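Local coordinates for protein hydrolase, NUDIX family (PDB 3F6A) that probably hydrolyses nucleoside diphosphates linked to another group, in the manner of NUDIX hydrolases, at residues A[8-12]-A[45-49]; A[28-32]-A[135-140]; A[82-88]-A[99-104]; A[103-107]-A[146-151]. One frame throughout, in Å; residues are numbered along the deposited sequence.

Interaction 1 (A[8-12]-A[45-49]); sequences TVSVF and EACIR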
loop_
_atom_site.group_PDB
_atom_site.type_symbol
_atom_site.label_atom_id
_atom_site.label_comp_id
_atom_site.label_asym_id
_atom_site.label_seq_id
_atom_site.Cartn_x
_atom_site.Cartn_y
_atom_site.Cartn_z
ATOM N N THR A 8 -10.185 -2.861 -1.076
ATOM C CA THR A 8 -10.246 -3.944 -2.042
ATOM C C THR A 8 -8.849 -4.191 -2.608
ATOM O O THR A 8 -7.923 -3.417 -2.357
ATOM C CB THR A 8 -11.172 -3.580 -3.223
ATOM O OG1 THR A 8 -10.559 -2.549 -4.010
ATOM C CG2 THR A 8 -12.520 -3.074 -2.720
ATOM N N VAL A 9 -8.702 -5.269 -3.374
ATOM C CA VAL A 9 -7.426 -5.579 -4.005
ATOM C C VAL A 9 -7.650 -5.874 -5.482
ATOM O O VAL A 9 -8.763 -6.194 -5.903
ATOM C CB VAL A 9 -6.720 -6.802 -3.349
ATOM C CG1 VAL A 9 -6.461 -6.522 -1.882
ATOM C CG2 VAL A 9 -7.556 -8.074 -3.528
ATOM N N SER A 10 -6.586 -5.741 -6.264
ATOM C CA SER A 10 -6.615 -6.016 -7.695
ATOM C C SER A 10 -5.328 -6.767 -7.986
ATOM O O SER A 10 -4.301 -6.495 -7.370
ATOM C CB SER A 10 -6.638 -4.717 -8.516
ATOM O OG SER A 10 -7.912 -4.108 -8.469
ATOM N N VAL A 11 -5.386 -7.713 -8.914
ATOM C CA VAL A 11 -4.209 -8.492 -9.262
ATOM C C VAL A 11 -4.083 -8.665 -10.764
ATOM O O VAL A 11 -5.000 -9.156 -11.416
ATOM C CB VAL A 11 -4.256 -9.910 -8.661
ATOM C CG1 VAL A 11 -2.852 -10.485 -8.603
ATOM C CG2 VAL A 11 -4.900 -9.882 -7.298
ATOM N N PHE A 12 -2.942 -8.259 -11.298
ATOM C CA PHE A 12 -2.651 -8.404 -12.706
ATOM C C PHE A 12 -1.752 -9.623 -12.777
ATOM O O PHE A 12 -0.622 -9.604 -12.294
ATOM C CB PHE A 12 -1.947 -7.150 -13.222
ATOM C CG PHE A 12 -2.876 -5.985 -13.419
ATOM C CD1 PHE A 12 -3.514 -5.793 -14.639
ATOM C CD2 PHE A 12 -3.143 -5.104 -12.374
ATOM C CE1 PHE A 12 -4.403 -4.737 -14.819
ATOM C CE2 PHE A 12 -4.036 -4.040 -12.547
ATOM C CZ PHE A 12 -4.666 -3.858 -13.765
ATOM N N GLU A 45 -3.412 -12.036 1.025
ATOM C CA GLU A 45 -4.138 -13.300 1.067
ATOM C C GLU A 45 -5.391 -13.139 0.222
ATOM O O GLU A 45 -5.841 -14.086 -0.417
ATOM C CB GLU A 45 -4.502 -13.662 2.508
ATOM C CG GLU A 45 -3.277 -13.820 3.399
ATOM C CD GLU A 45 -3.617 -14.170 4.836
ATOM O OE1 GLU A 45 -4.557 -13.561 5.394
ATOM O OE2 GLU A 45 -2.930 -15.045 5.415
ATOM N N ALA A 46 -5.934 -11.920 0.205
ATOM C CA ALA A 46 -7.124 -11.617 -0.583
ATOM C C ALA A 46 -6.814 -11.769 -2.069
ATOM O O ALA A 46 -7.663 -12.222 -2.843
ATOM C CB ALA A 46 -7.610 -10.198 -0.290
ATOM N N CYS A 47 -5.601 -11.391 -2.473
ATOM C CA CYS A 47 -5.207 -11.514 -3.876
ATOM C C CYS A 47 -5.145 -12.991 -4.236
ATOM O O CYS A 47 -5.661 -13.416 -5.275
ATOM C CB CYS A 47 -3.833 -10.887 -4.116
ATOM S SG CYS A 47 -3.809 -9.081 -4.065
ATOM N N ILE A 48 -4.501 -13.765 -3.365
ATOM C CA ILE A 48 -4.366 -15.198 -3.569
ATOM C C ILE A 48 -5.726 -15.878 -3.691
ATOM O O ILE A 48 -5.941 -16.655 -4.615
ATOM C CB ILE A 48 -3.559 -15.852 -2.418
ATOM C CG1 ILE A 48 -2.102 -15.389 -2.486
ATOM C CG2 ILE A 48 -3.639 -17.376 -2.504
ATOM C CD1 ILE A 48 -1.193 -16.053 -1.471
ATOM N N ARG A 49 -6.651 -15.595 -2.776
ATOM C CA ARG A 49 -7.962 -16.238 -2.859
ATOM C C ARG A 49 -8.771 -15.784 -4.069
ATOM O O ARG A 49 -9.402 -16.605 -4.739
ATOM C CB ARG A 49 -8.777 -16.017 -1.581
ATOM C CG ARG A 49 -8.797 -14.608 -1.054
ATOM C CD ARG A 49 -9.833 -14.496 0.061
ATOM N NE ARG A 49 -11.170 -14.388 -0.487
ATOM C CZ ARG A 49 -11.777 -13.234 -0.733
ATOM N NH1 ARG A 49 -11.170 -12.082 -0.463
ATOM N NH2 ARG A 49 -12.980 -13.235 -1.279
#
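In the Nudix box helix 43-55, Ala46 and Cys47 turn against Val9 and Val11 of strand 7-15, with no hydrogen bond between the two segments. The axes of the short segments pass 8.2 Å apart at 56°, close enough that small and branched side chains fill the space between them. Val9 and Val11, two residues apart in an extended chain, both point at the helix. Both Val9 methyls face the Ala46 methyl, CG2 being the closer at 3.9 Å from Ala46 CB, while Val9 CB lies 3.8 Å from Cys47 SG. Val11 presents a single branch: with CG1 opposite the backbone N (chi1 -159°), CG2 falls opposite the carbonyl carbon, meets Cys47 CB at 3.5 Å and reaches SG equally closely. The sulfur thus touches both valines and also Tyr103 of strand 98-106. Beta-branched valine suits the strand, and alanine and cysteine are slim enough to bring the helix down onto it. Ser10, between the valines, points away from the helix and hydrogen-bonds through OG to Asp100 OD2. Arg49, two residues on from Cys47, makes salt bridges to Glu41 and Glu53, an arrangement consistent with the arginine and glutamates of the Nudix motif. A helix laid on a mixed sheet through such an apolar seam is characteristic of the alpha-beta-alpha sandwich of the Nudix fold.

Interaction 2 (A[28-32]-A[135-140]); sequences KKMLP and NIQENI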
loop_
_atom_site.group_PDB
_atom_site.type_symbol
_atom_site.label_atom_id
_atom_site.label_comp_id
_atom_site.label_asym_id
_atom_site.label_seq_id
_atom_site.Cartn_x
_atom_site.Cartn_y
_atom_site.Cartn_z
ATOM N N LYS A 28 -20.058 -4.037 -18.480
ATOM C CA LYS A 28 -19.311 -4.492 -19.647
ATOM C C LYS A 28 -17.951 -3.800 -19.774
ATOM O O LYS A 28 -17.819 -2.806 -20.487
ATOM C CB LYS A 28 -20.140 -4.239 -20.913
ATOM C CG LYS A 28 -20.028 -5.320 -21.985
ATOM C CD LYS A 28 -20.908 -4.989 -23.192
ATOM C CE LYS A 28 -21.038 -6.178 -24.139
ATOM N NZ LYS A 28 -19.726 -6.652 -24.659
ATOM N N LYS A 29 -16.947 -4.331 -19.082
ATOM C CA LYS A 29 -15.597 -3.773 -19.126
ATOM C C LYS A 29 -14.590 -4.802 -18.616
ATOM O O LYS A 29 -14.866 -5.530 -17.661
ATOM C CB LYS A 29 -15.512 -2.518 -18.254
ATOM C CG LYS A 29 -15.660 -2.807 -16.769
ATOM C CD LYS A 29 -15.257 -1.628 -15.897
ATOM C CE LYS A 29 -16.278 -0.509 -15.943
ATOM N NZ LYS A 29 -16.016 0.480 -14.861
HETATM N N MSE A 30 -13.422 -4.861 -19.251
HETATM C CA MSE A 30 -12.381 -5.796 -18.835
HETATM C C MSE A 30 -11.628 -5.252 -17.618
HETATM O O MSE A 30 -11.220 -4.086 -17.601
HETATM C CB MSE A 30 -11.402 -6.039 -19.982
HETATM C CG MSE A 30 -12.048 -6.692 -21.202
HETATM SE SE MSE A 30 -13.086 -8.284 -20.770
HETATM C CE MSE A 30 -11.630 -9.503 -20.498
ATOM N N LEU A 31 -11.455 -6.092 -16.598
ATOM C CA LEU A 31 -10.754 -5.687 -15.381
ATOM C C LEU A 31 -9.876 -6.809 -14.841
ATOM O O LEU A 31 -10.059 -7.985 -15.185
ATOM C CB LEU A 31 -11.758 -5.294 -14.294
ATOM C CG LEU A 31 -12.688 -4.101 -14.529
ATOM C CD1 LEU A 31 -13.686 -4.024 -13.383
ATOM C CD2 LEU A 31 -11.875 -2.809 -14.639
ATOM N N PRO A 32 -8.894 -6.460 -14.000
ATOM C CA PRO A 32 -8.035 -7.504 -13.445
ATOM C C PRO A 32 -8.861 -8.215 -12.392
ATOM O O PRO A 32 -9.932 -7.733 -12.020
ATOM C CB PRO A 32 -6.889 -6.713 -12.834
ATOM C CG PRO A 32 -7.561 -5.443 -12.394
ATOM C CD PRO A 32 -8.436 -5.124 -13.588
ATOM N N ASN A 135 -12.871 -2.044 -24.764
ATOM C CA ASN A 135 -13.633 -2.250 -23.544
ATOM C C ASN A 135 -12.699 -2.382 -22.344
ATOM O O ASN A 135 -12.970 -3.133 -21.406
ATOM C CB ASN A 135 -14.522 -3.492 -23.681
ATOM C CG ASN A 135 -13.723 -4.772 -23.806
ATOM O OD1 ASN A 135 -12.680 -4.806 -24.459
ATOM N ND2 ASN A 135 -14.219 -5.839 -23.193
ATOM N N ILE A 136 -11.596 -1.638 -22.386
ATOM C CA ILE A 136 -10.612 -1.639 -21.308
ATOM C C ILE A 136 -10.213 -0.202 -20.975
ATOM O O ILE A 136 -9.636 0.498 -21.811
ATOM C CB ILE A 136 -9.329 -2.394 -21.700
ATOM C CG1 ILE A 136 -9.673 -3.782 -22.239
ATOM C CG2 ILE A 136 -8.416 -2.524 -20.479
ATOM C CD1 ILE A 136 -8.468 -4.551 -22.747
ATOM N N GLN A 137 -10.523 0.229 -19.755
ATOM C CA GLN A 137 -10.190 1.580 -19.297
ATOM C C GLN A 137 -8.704 1.838 -19.502
ATOM O O GLN A 137 -7.895 0.918 -19.421
ATOM C CB GLN A 137 -10.523 1.723 -17.814
ATOM C CG GLN A 137 -11.915 1.251 -17.464
ATOM C CD GLN A 137 -12.098 1.027 -15.980
ATOM O OE1 GLN A 137 -13.131 0.517 -15.547
ATOM N NE2 GLN A 137 -11.099 1.409 -15.190
ATOM N N GLU A 138 -8.344 3.091 -19.757
ATOM C CA GLU A 138 -6.946 3.446 -19.986
ATOM C C GLU A 138 -5.981 3.077 -18.853
ATOM O O GLU A 138 -4.896 2.550 -19.116
ATOM C CB GLU A 138 -6.827 4.945 -20.276
ATOM C CG GLU A 138 -7.647 5.424 -21.461
ATOM C CD GLU A 138 -7.332 4.665 -22.737
ATOM O OE1 GLU A 138 -6.134 4.513 -23.057
ATOM O OE2 GLU A 138 -8.282 4.231 -23.421
ATOM N N ASN A 139 -6.356 3.355 -17.603
ATOM C CA ASN A 139 -5.470 3.046 -16.482
ATOM C C ASN A 139 -5.265 1.541 -16.316
ATOM O O ASN A 139 -4.240 1.098 -15.793
ATOM C CB ASN A 139 -5.989 3.686 -15.180
ATOM C CG ASN A 139 -7.279 3.064 -14.680
ATOM O OD1 ASN A 139 -8.124 2.645 -15.459
ATOM N ND2 ASN A 139 -7.444 3.030 -13.365
ATOM N N ILE A 140 -6.234 0.752 -16.768
ATOM C CA ILE A 140 -6.098 -0.698 -16.685
ATOM C C ILE A 140 -5.102 -1.120 -17.764
ATOM O O ILE A 140 -4.274 -2.012 -17.552
ATOM C CB ILE A 140 -7.448 -1.408 -16.912
ATOM C CG1 ILE A 140 -8.419 -1.044 -15.784
ATOM C CG2 ILE A 140 -7.245 -2.916 -16.969
ATOM C CD1 ILE A 140 -7.927 -1.426 -14.395
#
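Met30 N donates a 2.8 Å hydrogen bond to Asn135 O, almost perfectly straight at 179°, and so ties the beginning of strand 30-36 to the loop that leads into helix 138-150. The residue is modelled as selenomethionine. Met30 CB packs on Ile136 CG1 at 3.6 Å, and its CG passes beside the Asn135 amide; bends at chi2 and chi3 then turn the end of the chain away, and the side chain also touches Leu21, Leu23 and Tyr125. On the outer side, Lys29 reaches with NZ to Gln137 OE1 at 3.0 Å, the ammonium approaching 24° off the carbonyl plane. The other end of that amide is used too: Gln137 NE2 donates to Asn139 OD1 at 3.2 Å, lying in both amide planes. Asn139 in turn bonds Ser76 and Glu78 of the second subunit. Deeper in, Ile140 CD1 meets Pro32 CD tip to tip at 3.8 Å, and its CG1 lies near Leu31 CD2. Long polar chains suit the partly exposed side because they can bridge the gap, whereas compact aliphatic groups fill the inner end. The polar chain from lysine through glutamine to asparagine therefore probably helps fix the helix start beside the subunit interface, while Ile140 packs the inner side with Leu31 and Pro32.

Interaction 3 (A[82-88]-A[99-104]); sequences INPIHTI and IDFVYY
Ile85 lies across the face of Tyr104 and Pro84 across the face of Tyr103, two aliphatic-on-aromatic contacts made just before strand 86-90 begins. Ile85 CG1 sits 4.0 Å from the Tyr104 centroid, 19° off the ring normal, while CG2 comes down on CE2. Chi1 of -55° places CG2 opposite the backbone N and CG1 opposite the carbonyl carbon, letting both branches rest on the ring. Pro84 CA makes the matching CH-pi contact with Tyr103, 4.0 Å from its centroid, and Ile82 CG1 slides along the edge of the same ring. The rigid proline also lies beside Phe101, CG to CD1, both pointing the same way; Thr87 OG1 comes to the edge of that ring. On the opposite face of the sheet, His86 stands beside Val102, and His86 CD2 approaches Tyr104 OH at 3.4 Å; its NE2 is hydrogen-bonded to Glu146. The backbones bond at Val102 N to His86 O (2.9 Å) and at Ile88 and Asp100 both ways. Val102 O accepts a 2.7 Å bond from Ile85 N and a weak one from His86 N, the classic beta bulge. Across the dimer interface Phe101 meets Phe101 of the second subunit, and a strand of that subunit pairs antiparallel with Ile88. Rings thus offer faces to aliphatic groups and, for Phe101 and His86, edges to hydroxyl oxygens, while the bulge accommodates the extra residue without losing the carbonyl's donor.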
loop_
_atom_site.group_PDB
_atom_site.type_symbol
_atom_site.label_atom_id
_atom_site.label_comp_id
_atom_site.label_asym_id
_atom_site.label_seq_id
_atom_site.Cartn_x
_atom_site.Cartn_y
_atom_site.Cartn_z
ATOM N N ILE A 82 3.814 -8.153 1.947
ATOM C CA ILE A 82 4.059 -7.760 0.568
ATOM C C ILE A 82 3.308 -6.450 0.355
ATOM O O ILE A 82 2.119 -6.341 0.654
ATOM C CB ILE A 82 3.573 -8.847 -0.437
ATOM C CG1 ILE A 82 3.307 -8.225 -1.807
ATOM C CG2 ILE A 82 2.346 -9.522 0.071
ATOM C CD1 ILE A 82 4.542 -7.716 -2.492
ATOM N N ASN A 83 4.022 -5.453 -0.149
ATOM C CA ASN A 83 3.468 -4.125 -0.377
ATOM C C ASN A 83 2.818 -4.038 -1.764
ATOM O O ASN A 83 3.285 -4.660 -2.712
ATOM C CB ASN A 83 4.606 -3.099 -0.266
ATOM C CG ASN A 83 4.125 -1.725 0.145
ATOM O OD1 ASN A 83 4.527 -0.715 -0.438
ATOM N ND2 ASN A 83 3.279 -1.673 1.164
ATOM N N PRO A 84 1.720 -3.273 -1.896
ATOM C CA PRO A 84 1.076 -3.157 -3.209
ATOM C C PRO A 84 1.980 -2.378 -4.157
ATOM O O PRO A 84 2.855 -1.644 -3.706
ATOM C CB PRO A 84 -0.216 -2.397 -2.901
ATOM C CG PRO A 84 0.149 -1.567 -1.700
ATOM C CD PRO A 84 0.959 -2.544 -0.866
ATOM N N ILE A 85 1.772 -2.551 -5.459
ATOM C CA ILE A 85 2.561 -1.846 -6.469
ATOM C C ILE A 85 2.008 -0.428 -6.584
ATOM O O ILE A 85 2.752 0.541 -6.725
ATOM C CB ILE A 85 2.438 -2.509 -7.869
ATOM C CG1 ILE A 85 2.818 -3.988 -7.801
ATOM C CG2 ILE A 85 3.348 -1.780 -8.858
ATOM C CD1 ILE A 85 4.262 -4.247 -7.427
ATOM N N HIS A 86 0.687 -0.328 -6.529
ATOM C CA HIS A 86 0.006 0.957 -6.617
ATOM C C HIS A 86 -1.211 0.953 -5.709
ATOM O O HIS A 86 -1.717 -0.109 -5.331
ATOM C CB HIS A 86 -0.471 1.223 -8.044
ATOM C CG HIS A 86 0.631 1.385 -9.042
ATOM N ND1 HIS A 86 1.603 2.358 -8.930
ATOM C CD2 HIS A 86 0.891 0.726 -10.196
ATOM C CE1 HIS A 86 2.413 2.289 -9.970
ATOM N NE2 HIS A 86 2.002 1.308 -10.755
ATOM N N THR A 87 -1.675 2.152 -5.374
ATOM C CA THR A 87 -2.853 2.328 -4.542
ATOM C C THR A 87 -3.769 3.295 -5.285
ATOM O O THR A 87 -3.396 4.440 -5.575
ATOM C CB THR A 87 -2.482 2.902 -3.159
ATOM O OG1 THR A 87 -1.649 1.965 -2.463
ATOM C CG2 THR A 87 -3.728 3.160 -2.339
ATOM N N ILE A 88 -4.977 2.830 -5.590
ATOM C CA ILE A 88 -5.940 3.636 -6.330
ATOM C C ILE A 88 -7.293 3.806 -5.635
ATOM O O ILE A 88 -7.786 2.894 -4.962
ATOM C CB ILE A 88 -6.169 3.015 -7.724
ATOM C CG1 ILE A 88 -4.849 3.011 -8.497
ATOM C CG2 ILE A 88 -7.253 3.782 -8.480
ATOM C CD1 ILE A 88 -4.927 2.304 -9.838
ATOM N N ILE A 99 -10.628 2.038 -1.601
ATOM C CA ILE A 99 -9.211 2.029 -1.899
ATOM C C ILE A 99 -8.925 0.676 -2.527
ATOM O O ILE A 99 -9.404 -0.353 -2.049
ATOM C CB ILE A 99 -8.375 2.177 -0.613
ATOM C CG1 ILE A 99 -8.491 3.608 -0.091
ATOM C CG2 ILE A 99 -6.921 1.805 -0.878
ATOM C CD1 ILE A 99 -7.803 3.829 1.234
ATOM N N ASP A 100 -8.158 0.673 -3.607
ATOM C CA ASP A 100 -7.818 -0.573 -4.264
ATOM C C ASP A 100 -6.311 -0.765 -4.291
ATOM O O ASP A 100 -5.585 0.019 -4.915
ATOM C CB ASP A 100 -8.367 -0.597 -5.689
ATOM C CG ASP A 100 -8.027 -1.882 -6.416
ATOM O OD1 ASP A 100 -8.502 -2.957 -5.993
ATOM O OD2 ASP A 100 -7.274 -1.819 -7.409
ATOM N N PHE A 101 -5.848 -1.801 -3.592
ATOM C CA PHE A 101 -4.429 -2.130 -3.538
ATOM C C PHE A 101 -4.108 -3.024 -4.720
ATOM O O PHE A 101 -4.604 -4.143 -4.808
ATOM C CB PHE A 101 -4.088 -2.850 -2.227
ATOM C CG PHE A 101 -4.151 -1.959 -1.017
ATOM C CD1 PHE A 101 -3.513 -0.721 -1.017
ATOM C CD2 PHE A 101 -4.835 -2.356 0.127
ATOM C CE1 PHE A 101 -3.556 0.107 0.104
ATOM C CE2 PHE A 101 -4.882 -1.537 1.249
ATOM C CZ PHE A 101 -4.242 -0.305 1.237
ATOM N N VAL A 102 -3.268 -2.522 -5.621
ATOM C CA VAL A 102 -2.902 -3.251 -6.830
ATOM C C VAL A 102 -1.617 -4.055 -6.729
ATOM O O VAL A 102 -0.576 -3.528 -6.353
ATOM C CB VAL A 102 -2.772 -2.290 -8.017
ATOM C CG1 VAL A 102 -2.492 -3.069 -9.293
ATOM C CG2 VAL A 102 -4.039 -1.481 -8.151
ATOM N N TYR A 103 -1.702 -5.330 -7.099
ATOM C CA TYR A 103 -0.563 -6.237 -7.064
ATOM C C TYR A 103 -0.340 -6.859 -8.433
ATOM O O TYR A 103 -1.278 -7.003 -9.220
ATOM C CB TYR A 103 -0.819 -7.368 -6.062
ATOM C CG TYR A 103 -0.918 -6.930 -4.625
ATOM C CD1 TYR A 103 0.164 -7.070 -3.758
ATOM C CD2 TYR A 103 -2.100 -6.374 -4.123
ATOM C CE1 TYR A 103 0.076 -6.670 -2.425
ATOM C CE2 TYR A 103 -2.197 -5.972 -2.790
ATOM C CZ TYR A 103 -1.103 -6.124 -1.952
ATOM O OH TYR A 103 -1.186 -5.731 -0.640
ATOM N N TYR A 104 0.907 -7.225 -8.716
ATOM C CA TYR A 104 1.244 -7.882 -9.972
ATOM C C TYR A 104 1.721 -9.272 -9.570
ATOM O O TYR A 104 2.342 -9.436 -8.519
ATOM C CB TYR A 104 2.359 -7.134 -10.722
ATOM C CG TYR A 104 2.004 -5.719 -11.161
ATOM C CD1 TYR A 104 0.676 -5.304 -11.264
ATOM C CD2 TYR A 104 3.003 -4.807 -11.495
ATOM C CE1 TYR A 104 0.351 -4.010 -11.693
ATOM C CE2 TYR A 104 2.693 -3.515 -11.924
ATOM C CZ TYR A 104 1.366 -3.123 -12.020
ATOM O OH TYR A 104 1.069 -1.845 -12.444
#

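Interaction 4 (A[103-107]-A[146-151]); sequences YYATT and EALDLL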
loop_
_atom_site.group_PDB
_atom_site.type_symbol
_atom_site.label_atom_id
_atom_site.label_comp_id
_atom_site.label_asym_id
_atom_site.label_seq_id
_atom_site.Cartn_x
_atom_site.Cartn_y
_atom_site.Cartn_z
ATOM N N TYR A 103 -1.702 -5.330 -7.099
ATOM C CA TYR A 103 -0.563 -6.237 -7.064
ATOM C C TYR A 103 -0.340 -6.859 -8.433
ATOM O O TYR A 103 -1.278 -7.003 -9.220
ATOM C CB TYR A 103 -0.819 -7.368 -6.062
ATOM C CG TYR A 103 -0.918 -6.930 -4.625
ATOM C CD1 TYR A 103 0.164 -7.070 -3.758
ATOM C CD2 TYR A 103 -2.100 -6.374 -4.123
ATOM C CE1 TYR A 103 0.076 -6.670 -2.425
ATOM C CE2 TYR A 103 -2.197 -5.972 -2.790
ATOM C CZ TYR A 103 -1.103 -6.124 -1.952
ATOM O OH TYR A 103 -1.186 -5.731 -0.640
ATOM N N TYR A 104 0.907 -7.225 -8.716
ATOM C CA TYR A 104 1.244 -7.882 -9.972
ATOM C C TYR A 104 1.721 -9.272 -9.570
ATOM O O TYR A 104 2.342 -9.436 -8.519
ATOM C CB TYR A 104 2.359 -7.134 -10.722
ATOM C CG TYR A 104 2.004 -5.719 -11.161
ATOM C CD1 TYR A 104 0.676 -5.304 -11.264
ATOM C CD2 TYR A 104 3.003 -4.807 -11.495
ATOM C CE1 TYR A 104 0.351 -4.010 -11.693
ATOM C CE2 TYR A 104 2.693 -3.515 -11.924
ATOM C CZ TYR A 104 1.366 -3.123 -12.020
ATOM O OH TYR A 104 1.069 -1.845 -12.444
ATOM N N ALA A 105 1.429 -10.269 -10.395
ATOM C CA ALA A 105 1.823 -11.639 -10.088
ATOM C C ALA A 105 2.013 -12.472 -11.347
ATOM O O ALA A 105 1.737 -12.024 -12.453
ATOM C CB ALA A 105 0.769 -12.290 -9.207
ATOM N N THR A 106 2.484 -13.699 -11.156
ATOM C CA THR A 106 2.704 -14.622 -12.256
ATOM C C THR A 106 1.937 -15.914 -11.987
ATOM O O THR A 106 1.567 -16.196 -10.848
ATOM C CB THR A 106 4.199 -14.970 -12.391
ATOM O OG1 THR A 106 4.657 -15.557 -11.167
ATOM C CG2 THR A 106 5.020 -13.718 -12.690
ATOM N N THR A 107 1.696 -16.686 -13.045
ATOM C CA THR A 107 1.019 -17.977 -12.939
ATOM C C THR A 107 1.611 -18.874 -14.034
ATOM O O THR A 107 2.197 -18.379 -14.996
ATOM C CB THR A 107 -0.515 -17.844 -13.099
ATOM O OG1 THR A 107 -1.152 -19.019 -12.577
ATOM C CG2 THR A 107 -0.900 -17.659 -14.548
ATOM N N GLU A 146 2.467 -2.442 -17.485
ATOM C CA GLU A 146 3.540 -2.395 -16.503
ATOM C C GLU A 146 3.775 -3.808 -15.982
ATOM O O GLU A 146 4.913 -4.239 -15.819
ATOM C CB GLU A 146 3.180 -1.492 -15.322
ATOM C CG GLU A 146 2.916 -0.043 -15.675
ATOM C CD GLU A 146 2.727 0.813 -14.440
ATOM O OE1 GLU A 146 2.397 0.248 -13.370
ATOM O OE2 GLU A 146 2.899 2.047 -14.538
ATOM N N ALA A 147 2.687 -4.526 -15.713
ATOM C CA ALA A 147 2.794 -5.896 -15.212
ATOM C C ALA A 147 3.598 -6.736 -16.203
ATOM O O ALA A 147 4.477 -7.503 -15.809
ATOM C CB ALA A 147 1.399 -6.502 -15.003
ATOM N N LEU A 148 3.297 -6.587 -17.491
ATOM C CA LEU A 148 4.009 -7.327 -18.527
ATOM C C LEU A 148 5.478 -6.921 -18.601
ATOM O O LEU A 148 6.359 -7.778 -18.664
ATOM C CB LEU A 148 3.341 -7.119 -19.892
ATOM C CG LEU A 148 2.073 -7.938 -20.153
ATOM C CD1 LEU A 148 1.367 -7.443 -21.410
ATOM C CD2 LEU A 148 2.441 -9.403 -20.290
ATOM N N ASP A 149 5.745 -5.616 -18.593
ATOM C CA ASP A 149 7.122 -5.131 -18.656
ATOM C C ASP A 149 7.932 -5.646 -17.469
ATOM O O ASP A 149 9.124 -5.933 -17.600
ATOM C CB ASP A 149 7.178 -3.596 -18.649
ATOM C CG ASP A 149 6.566 -2.977 -19.888
ATOM O OD1 ASP A 149 6.516 -3.647 -20.939
ATOM O OD2 ASP A 149 6.144 -1.803 -19.819
ATOM N N LEU A 150 7.282 -5.757 -16.315
ATOM C CA LEU A 150 7.949 -6.226 -15.107
ATOM C C LEU A 150 8.164 -7.732 -15.092
ATOM O O LEU A 150 9.262 -8.207 -14.807
ATOM C CB LEU A 150 7.142 -5.849 -13.861
ATOM C CG LEU A 150 7.755 -6.361 -12.551
ATOM C CD1 LEU A 150 9.005 -5.548 -12.247
ATOM C CD2 LEU A 150 6.757 -6.245 -11.399
ATOM N N LEU A 151 7.103 -8.477 -15.385
ATOM C CA LEU A 151 7.160 -9.930 -15.356
ATOM C C LEU A 151 7.313 -10.538 -16.750
ATOM O O LEU A 151 6.839 -11.640 -17.024
ATOM C CB LEU A 151 5.906 -10.457 -14.643
ATOM C CG LEU A 151 5.682 -9.797 -13.268
ATOM C CD1 LEU A 151 4.344 -10.219 -12.679
ATOM C CD2 LEU A 151 6.813 -10.165 -12.321
#
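Tyr104 projects from strand 98-106 straight at helix 138-150 and is met by Leu151, Ala147, Leu150 and Glu146. The strand and helix segments pass 8.8 Å apart at 47°, leaving room for one flat ring between them. At the base, Tyr104 CB touches Leu151 CD1. Chi1 of -63° swings CG opposite the carbonyl carbon, and the ring then lies flat on Ala147, whose CB stands 4.0 Å from the Tyr104 ring centroid. This is the face turned away from Ile85, so the ring is sandwiched between the two. Further out, Tyr104 CD2 meets Leu150 CD2 at the ring edge, also at 4.0 Å, and CE2 passes Glu146 CB. At the tip Tyr104 OH donates to Glu146 OE1 at 2.6 Å, on the anti side and 18° out of the plane of the carboxylate, which an extended chain presents. The same oxygen accepts His86 NE2, so two donors hold one carboxylate oxygen, which probably restricts the rotation of the group. Alanine's small methyl suits position 147, letting the ring lie close to the helix backbone; tyrosine suits 104 by combining a flat body with a polar end. Beyond the ring, Leu151 CD1 packs on Thr106 CG2 at 3.6 Å, beside Ala105 O, where the helix has just ended. Ala147 also touches Phe12 and Val14 of strand 7-15. The contact joins the C-terminal helix to the central sheet, the packing expected of the second helical layer in a Nudix alpha-beta-alpha sandwich.

How the interactions relate
Interactions 1 and 3 are buried, whereas 2 and 4 are only partly so and lie nearer the ends of helix 138-150, which they share. Strands 7-15 and 98-106 are sheet neighbours and bring interactions 1, 3 and 4 together: Ser10 O bonds Tyr103 N, and Cys47 rests on Tyr103. The two helices cover opposite faces, helix 43-55 by purely apolar packing in interaction 1, helix 138-150 by an aromatic ring and a carboxylate in interaction 4. Interaction 3 alone is built on strand pairing. His86 joins it to interaction 4 through Glu146. Interaction 2, about 17 Å from interactions 1 and 3 between centres, relies most on polar side chains on its more exposed side.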